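Local coordinates for 3-keto-5-aminohexanoate cleavage protein (PDB 3E02) that probably cleaves 3-keto-5-aminohexanoate or a related beta-keto acid, using a bound zinc ion in a TIM-barrel fold, at residues Ala126-Asp129 with Thr130-Phe133; Ile155-Gly158 with Met159-Gly163; Lys279-Arg282 with Ile283-Leu287. All blocks are in the same frame, centred on the assembly; numbering follows the deposited sequence. Where two conformers were deposited one is given.

Contact 1 of 3, residues Ala126-Asp129 with Thr130-Phe133; sequences AKFD and TFKF. With EDO (1,2-ethanediol), chain E; EDO (1,2-ethanediol), chain F.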
# COMPACT_ATOMS: atom_id res chain seq x y z
N ALA A 126 -23.66 -25.80 -0.50
CA ALA A 126 -24.47 -25.58 0.71
C ALA A 126 -25.68 -24.66 0.48
O ALA A 126 -26.62 -24.68 1.26
CB ALA A 126 -23.60 -25.03 1.86
N LYS A 127 -25.64 -23.85 -0.58
CA LYS A 127 -26.75 -22.97 -0.94
C LYS A 127 -27.93 -23.70 -1.62
O LYS A 127 -28.99 -23.09 -1.77
CB LYS A 127 -26.25 -21.86 -1.84
CG LYS A 127 -25.21 -20.96 -1.20
CD LYS A 127 -24.71 -19.96 -2.20
CE LYS A 127 -23.83 -18.91 -1.57
NZ LYS A 127 -23.44 -17.90 -2.60
N PHE A 128 -27.76 -24.97 -2.02
CA PHE A 128 -28.79 -25.73 -2.75
C PHE A 128 -29.05 -27.07 -2.06
O PHE A 128 -28.12 -27.86 -1.87
CB PHE A 128 -28.33 -25.93 -4.21
CG PHE A 128 -27.91 -24.65 -4.86
CD1 PHE A 128 -28.85 -23.80 -5.44
CD2 PHE A 128 -26.57 -24.24 -4.81
CE1 PHE A 128 -28.46 -22.58 -6.01
CE2 PHE A 128 -26.16 -23.02 -5.36
CZ PHE A 128 -27.11 -22.18 -5.96
N ASP A 129 -30.30 -27.34 -1.69
CA ASP A 129 -30.70 -28.59 -1.04
C ASP A 129 -30.88 -29.73 -2.04
O ASP A 129 -30.87 -30.89 -1.66
CB ASP A 129 -32.01 -28.39 -0.25
CG ASP A 129 -31.89 -27.29 0.81
OD1 ASP A 129 -30.83 -27.19 1.47
OD2 ASP A 129 -32.87 -26.55 1.00
N THR A 130 -31.12 -29.37 -3.31
CA THR A 130 -31.31 -30.35 -4.39
C THR A 130 -30.57 -29.86 -5.65
O THR A 130 -30.39 -28.65 -5.82
CB THR A 130 -32.79 -30.60 -4.77
OG1 THR A 130 -33.34 -29.43 -5.38
CG2 THR A 130 -33.62 -30.99 -3.55
N PHE A 131 -30.19 -30.81 -6.50
CA PHE A 131 -29.48 -30.54 -7.75
C PHE A 131 -30.17 -31.21 -8.91
O PHE A 131 -30.66 -32.33 -8.79
CB PHE A 131 -28.02 -31.00 -7.64
CG PHE A 131 -27.16 -30.06 -6.87
CD1 PHE A 131 -27.04 -30.16 -5.48
CD2 PHE A 131 -26.49 -29.04 -7.52
CE1 PHE A 131 -26.23 -29.25 -4.77
CE2 PHE A 131 -25.69 -28.13 -6.82
CZ PHE A 131 -25.57 -28.25 -5.45
N LYS A 132 -30.18 -30.51 -10.05
CA LYS A 132 -30.85 -30.99 -11.26
C LYS A 132 -30.18 -32.23 -11.87
O LYS A 132 -30.87 -33.15 -12.31
CB LYS A 132 -30.94 -29.86 -12.31
CG LYS A 132 -31.81 -30.18 -13.53
CD LYS A 132 -31.95 -28.98 -14.43
CE LYS A 132 -32.79 -29.32 -15.66
NZ LYS A 132 -32.89 -28.10 -16.51
N PHE A 133 -28.85 -32.23 -11.90
CA PHE A 133 -28.05 -33.31 -12.50
C PHE A 133 -27.09 -33.93 -11.48
O PHE A 133 -26.57 -33.24 -10.60
CB PHE A 133 -27.26 -32.79 -13.71
CG PHE A 133 -28.12 -32.16 -14.77
CD1 PHE A 133 -28.91 -32.96 -15.60
CD2 PHE A 133 -28.13 -30.77 -14.95
CE1 PHE A 133 -29.71 -32.38 -16.60
CE2 PHE A 133 -28.93 -30.18 -15.96
CZ PHE A 133 -29.72 -30.99 -16.77
C1 EDO E . -29.90 -34.21 -5.26
O1 EDO E . -31.01 -33.41 -5.63
C2 EDO E . -29.04 -33.42 -4.28
O2 EDO E . -27.71 -33.92 -4.35
C1 EDO F . -24.01 -19.18 -6.56
O1 EDO F . -24.38 -17.96 -5.93
C2 EDO F . -22.95 -19.89 -5.73
O2 EDO F . -21.64 -19.58 -6.24

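Contact 2 of 3, residues Ile155-Gly158 with Met159-Gly163; sequences IERG and MTELG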
# COMPACT_ATOMS: atom_id res chain seq x y z
N ILE A 155 2.94 -24.18 -18.28
CA ILE A 155 2.81 -22.82 -18.82
C ILE A 155 3.70 -22.66 -20.06
O ILE A 155 3.23 -22.18 -21.09
CB ILE A 155 3.13 -21.73 -17.78
CG1 ILE A 155 2.10 -21.78 -16.62
CG2 ILE A 155 3.10 -20.35 -18.45
CD1 ILE A 155 2.55 -21.05 -15.34
N GLU A 156 4.95 -23.09 -19.95
CA GLU A 156 5.89 -23.02 -21.08
C GLU A 156 5.38 -23.78 -22.32
O GLU A 156 5.51 -23.26 -23.42
CB GLU A 156 7.26 -23.53 -20.67
CG GLU A 156 8.32 -23.34 -21.76
CD GLU A 156 9.75 -23.54 -21.29
OE1 GLU A 156 10.00 -23.48 -20.07
OE2 GLU A 156 10.62 -23.72 -22.16
N ARG A 157 4.80 -24.97 -22.11
CA ARG A 157 4.22 -25.80 -23.19
C ARG A 157 3.08 -25.05 -23.89
O ARG A 157 3.07 -24.93 -25.12
CB ARG A 157 3.70 -27.14 -22.63
CG ARG A 157 3.10 -28.12 -23.67
CD ARG A 157 2.34 -29.28 -23.03
NE ARG A 157 1.57 -29.99 -24.05
CZ ARG A 157 0.53 -30.81 -23.83
NH1 ARG A 157 0.11 -31.11 -22.60
NH2 ARG A 157 -0.08 -31.35 -24.89
N GLY A 158 2.15 -24.53 -23.09
CA GLY A 158 1.02 -23.75 -23.59
C GLY A 158 1.48 -22.53 -24.36
O GLY A 158 0.99 -22.27 -25.45
N MSE A 159 2.43 -21.78 -23.80
CA MSE A 159 2.99 -20.60 -24.47
C MSE A 159 3.65 -20.95 -25.80
O MSE A 159 3.46 -20.24 -26.80
CB MSE A 159 3.99 -19.87 -23.58
CG MSE A 159 3.36 -19.17 -22.39
SE MSE A 159 4.79 -18.44 -21.31
CE MSE A 159 3.69 -17.47 -20.10
N THR A 160 4.40 -22.05 -25.83
CA THR A 160 5.11 -22.49 -27.04
C THR A 160 4.15 -22.98 -28.13
O THR A 160 4.21 -22.48 -29.26
CB THR A 160 6.15 -23.59 -26.72
OG1 THR A 160 7.04 -23.13 -25.70
CG2 THR A 160 6.98 -23.96 -27.95
N GLU A 161 3.28 -23.92 -27.78
CA GLU A 161 2.34 -24.52 -28.74
C GLU A 161 1.34 -23.53 -29.30
O GLU A 161 1.15 -23.47 -30.52
CB GLU A 161 1.59 -25.70 -28.12
CG GLU A 161 2.49 -26.86 -27.77
CD GLU A 161 1.76 -28.06 -27.19
OE1 GLU A 161 0.51 -28.03 -27.10
OE2 GLU A 161 2.44 -29.03 -26.84
N LEU A 162 0.70 -22.75 -28.42
CA LEU A 162 -0.29 -21.76 -28.85
C LEU A 162 0.35 -20.50 -29.41
O LEU A 162 -0.20 -19.89 -30.31
CB LEU A 162 -1.29 -21.47 -27.73
CG LEU A 162 -2.06 -22.69 -27.20
CD1 LEU A 162 -3.02 -22.24 -26.09
CD2 LEU A 162 -2.82 -23.43 -28.30
N GLY A 163 1.53 -20.12 -28.91
CA GLY A 163 2.27 -18.97 -29.44
C GLY A 163 2.64 -19.14 -30.91
O GLY A 163 2.60 -18.18 -31.68

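Contact 3 of 3, residues Lys279-Arg282 with Ile283-Leu287; sequences KIRR and IIEEL. With EDO (1,2-ethanediol), chain L.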
# COMPACT_ATOMS: atom_id res chain seq x y z
N LYS A 279 -24.68 -2.81 -17.88
CA LYS A 279 -24.43 -2.13 -16.60
C LYS A 279 -23.03 -1.51 -16.50
O LYS A 279 -22.91 -0.33 -16.16
CB LYS A 279 -24.69 -3.04 -15.39
CG LYS A 279 -24.34 -2.38 -14.05
CD LYS A 279 -24.81 -3.16 -12.84
CE LYS A 279 -26.27 -3.01 -12.59
NZ LYS A 279 -26.69 -3.50 -11.25
N ILE A 280 -21.99 -2.30 -16.78
CA ILE A 280 -20.63 -1.77 -16.70
C ILE A 280 -20.41 -0.65 -17.71
O ILE A 280 -19.75 0.34 -17.40
CB ILE A 280 -19.52 -2.86 -16.74
CG1 ILE A 280 -18.15 -2.25 -16.32
CG2 ILE A 280 -19.48 -3.59 -18.09
CD1 ILE A 280 -18.17 -1.46 -14.95
N ARG A 281 -21.03 -0.76 -18.89
CA ARG A 281 -20.97 0.30 -19.88
C ARG A 281 -21.64 1.59 -19.38
O ARG A 281 -21.09 2.67 -19.60
CB ARG A 281 -21.58 -0.13 -21.21
CG ARG A 281 -21.42 0.92 -22.28
CD ARG A 281 -21.89 0.40 -23.59
NE ARG A 281 -21.60 1.35 -24.66
CZ ARG A 281 -21.85 1.14 -25.95
NH1 ARG A 281 -22.41 0.01 -26.36
NH2 ARG A 281 -21.53 2.09 -26.84
N ARG A 282 -22.79 1.48 -18.70
CA ARG A 282 -23.43 2.67 -18.10
C ARG A 282 -22.52 3.34 -17.06
O ARG A 282 -22.34 4.56 -17.09
CB ARG A 282 -24.79 2.36 -17.49
CG ARG A 282 -25.87 2.06 -18.54
CD ARG A 282 -27.23 2.10 -17.94
NE ARG A 282 -27.39 1.17 -16.83
CZ ARG A 282 -27.66 -0.13 -16.92
NH1 ARG A 282 -27.88 -0.72 -18.08
NH2 ARG A 282 -27.77 -0.84 -15.80
N ILE A 283 -21.91 2.53 -16.18
CA ILE A 283 -20.99 3.02 -15.15
C ILE A 283 -19.80 3.77 -15.80
O ILE A 283 -19.48 4.90 -15.42
CB ILE A 283 -20.49 1.88 -14.22
CG1 ILE A 283 -21.63 1.30 -13.37
CG2 ILE A 283 -19.40 2.40 -13.31
CD1 ILE A 283 -21.30 -0.02 -12.61
N ILE A 284 -19.16 3.11 -16.78
CA ILE A 284 -18.07 3.69 -17.60
C ILE A 284 -18.46 5.06 -18.17
O ILE A 284 -17.70 6.04 -18.06
CB ILE A 284 -17.65 2.68 -18.73
CG1 ILE A 284 -16.85 1.53 -18.12
CG2 ILE A 284 -16.82 3.34 -19.88
CD1 ILE A 284 -16.61 0.35 -19.08
N GLU A 285 -19.66 5.13 -18.74
CA GLU A 285 -20.16 6.36 -19.34
C GLU A 285 -20.42 7.44 -18.29
O GLU A 285 -20.10 8.61 -18.54
CB GLU A 285 -21.38 6.07 -20.21
CG GLU A 285 -20.96 5.31 -21.48
CD GLU A 285 -22.11 4.77 -22.32
OE1 GLU A 285 -23.30 4.96 -21.95
OE2 GLU A 285 -21.80 4.13 -23.35
N GLU A 286 -20.93 7.05 -17.12
CA GLU A 286 -21.13 8.00 -15.98
C GLU A 286 -19.81 8.63 -15.51
O GLU A 286 -19.78 9.80 -15.13
CB GLU A 286 -21.79 7.34 -14.77
CG GLU A 286 -23.20 6.80 -14.98
CD GLU A 286 -24.27 7.86 -15.16
OE1 GLU A 286 -23.98 9.07 -15.25
OE2 GLU A 286 -25.43 7.44 -15.22
N LEU A 287 -18.74 7.83 -15.56
CA LEU A 287 -17.39 8.28 -15.23
C LEU A 287 -16.66 9.03 -16.36
O LEU A 287 -15.47 9.34 -16.23
CB LEU A 287 -16.56 7.06 -14.78
CG LEU A 287 -17.01 6.39 -13.49
CD1 LEU A 287 -16.33 5.03 -13.33
CD2 LEU A 287 -16.68 7.32 -12.30
C1 EDO L . -30.80 -3.74 -17.74
O1 EDO L . -31.69 -4.67 -18.39
C2 EDO L . -29.39 -3.89 -18.32
O2 EDO L . -28.32 -3.90 -17.37

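Contact 1 of 3, residues Ala126-Asp129 with Thr130-Phe133
Phe128 and Phe131 meet across a short bend in the loop that joins strand 117-118 to helix 136-142, a surface excursion of the TIM-barrel chain. Their rings make an aromatic pair of oblique geometry: the centroids lie 5.9 Å apart and the planes stand at 60°, so neither a stack nor a T-shaped contact describes it. The closest side-chain approach is from the stem of one residue to the far end of the other, with Phe128 CB 3.8 Å from Phe131 CZ. Measured to the centroid of the Phe131 ring, Phe128 CB is 4.2 Å away and 29° off the ring normal, an off-centre CH-pi contact. Both side chains have CG beside the backbone N, anti to the carbonyl carbon, and they cross at about a right angle: the Phe128 ring leads away from residues 130-133, whereas that of Phe131 returns to Phe128 CB. Thr22 touches both phenylalanine side chains, and Arg137 and Leu140 of helix 136-142 pack on Phe131, which ties the bend to that helix.

Ethanediol, probably from the crystallisation liquor, occupies two places here. One molecule lies with its C1 at the edge of the Phe128 ring and receives a weak hydrogen bond from Lys127 NZ. The other takes a nearly straight bond from the backbone, with Phe131 N 2.9 Å from its O1 and an N-H...O angle of 170°.

Contact 2 of 3, residues Ile155-Gly158 with Met159-Gly163
Arg157 and Glu161 form a salt bridge one helical turn apart, with Arg157 NE 3.1 Å from Glu161 OE2. The N-H points almost straight at the oxygen (165°). OE2 lies at the guanidinium edge, in its plane, but the nitrogen meets it from above the carboxylate, the two planes being 77° apart. The extended Arg157 chain, with CG anti to the backbone N, also runs past the carboxylate, Arg157 CG lying 3.4 Å from Glu161 OE2.

On another side of the turn, Thr160 doubles the load on one carbonyl: Thr160 OG1 donates to Glu156 O at 2.7 Å, while Thr160 N reaches that oxygen at 2.9 Å from the opposite face of the carbonyl plane. OG1 anti to the carbonyl carbon (chi1 -55°) turns the hydroxyl back along the helix. Toward the interior, Ile155 and Met159, the latter a selenomethionine, lie side by side; Ile155 CG2 to Met159 CE is a tight 3.4 Å.

Further out, Arg103 bridges to Glu161 OE1 and Asp96 to Arg157 NH2, so the pair belongs to a charged network with helix 95-105. Phe185 of helix 176-187 covers Ile155 and Met159. This is an amphipathic helix of the TIM barrel's outer ring, its apolar face of Ile155, Met159 and Leu162 set against strand 168-173 and the neighbouring helices 95-105 and 176-187.

Contact 3 of 3, residues Lys279-Arg282 with Ile283-Leu287
Arg281 and Glu285 pair across one turn of helix 273-286, on the outer layer of the TIM barrel. The Glu285 side chain can be followed outward over the Arg281 backbone. Glu285 CB lies 3.5 Å from Arg281 O, and Glu285 CG 3.2 Å from it. CD still lies nearest Arg281 O, with Arg281 CG a little farther, and Glu285 OE2 ends 3.1 Å from Arg281 NE in a salt bridge. That bond is bent, with an N-H...O angle of 138°; NE comes on the syn side of the carboxylate but 32° out of its plane. Arg281 NH1 has a separate partner, Ala44 O.

Ile280, with CG1 anti to its backbone N (chi1 -167°), reaches forward to two isoleucines, CD1 approaching Ile283 CB and CG1 approaching Ile284 CD1. Val254 and Val256 of strand 253-256 pack on Ile280.

Arg282 NE bridges to Glu286 OE2 of the second subunit, and Glu286 OE2 to Arg282 NE of it; Lys279 NZ bonds to Glu286 O of that subunit and to Ser264 O of its own chain. The bent Arg282 chain lays one guanidinium face over Lys279 CA, and its edge gives a weak hydrogen bond to an ethanediol, Arg282 NH1 lying 3.3 Å from that molecule's O2.

In the fold
Contact 1 belongs to the surface, with no buried residue among those that touch, whereas contacts 2 and 3 are partly buried and each stays within a single helix, 152-163 and 273-286. These two contacts lie on opposite sides of the chain's centre, about 36 Å apart between their centres. Both repeat an arginine-glutamate pair four residues apart on a polar flank, beside an apolar face that packs on the barrel. Their surroundings differ: contact 2 extends its charges to helix 95-105 of the same chain, contact 3 to a second subunit. Contact 1 has no hydrogen bond between its segments; its side-chain contact is the Phe128 CB and ring against the Phe131 ring.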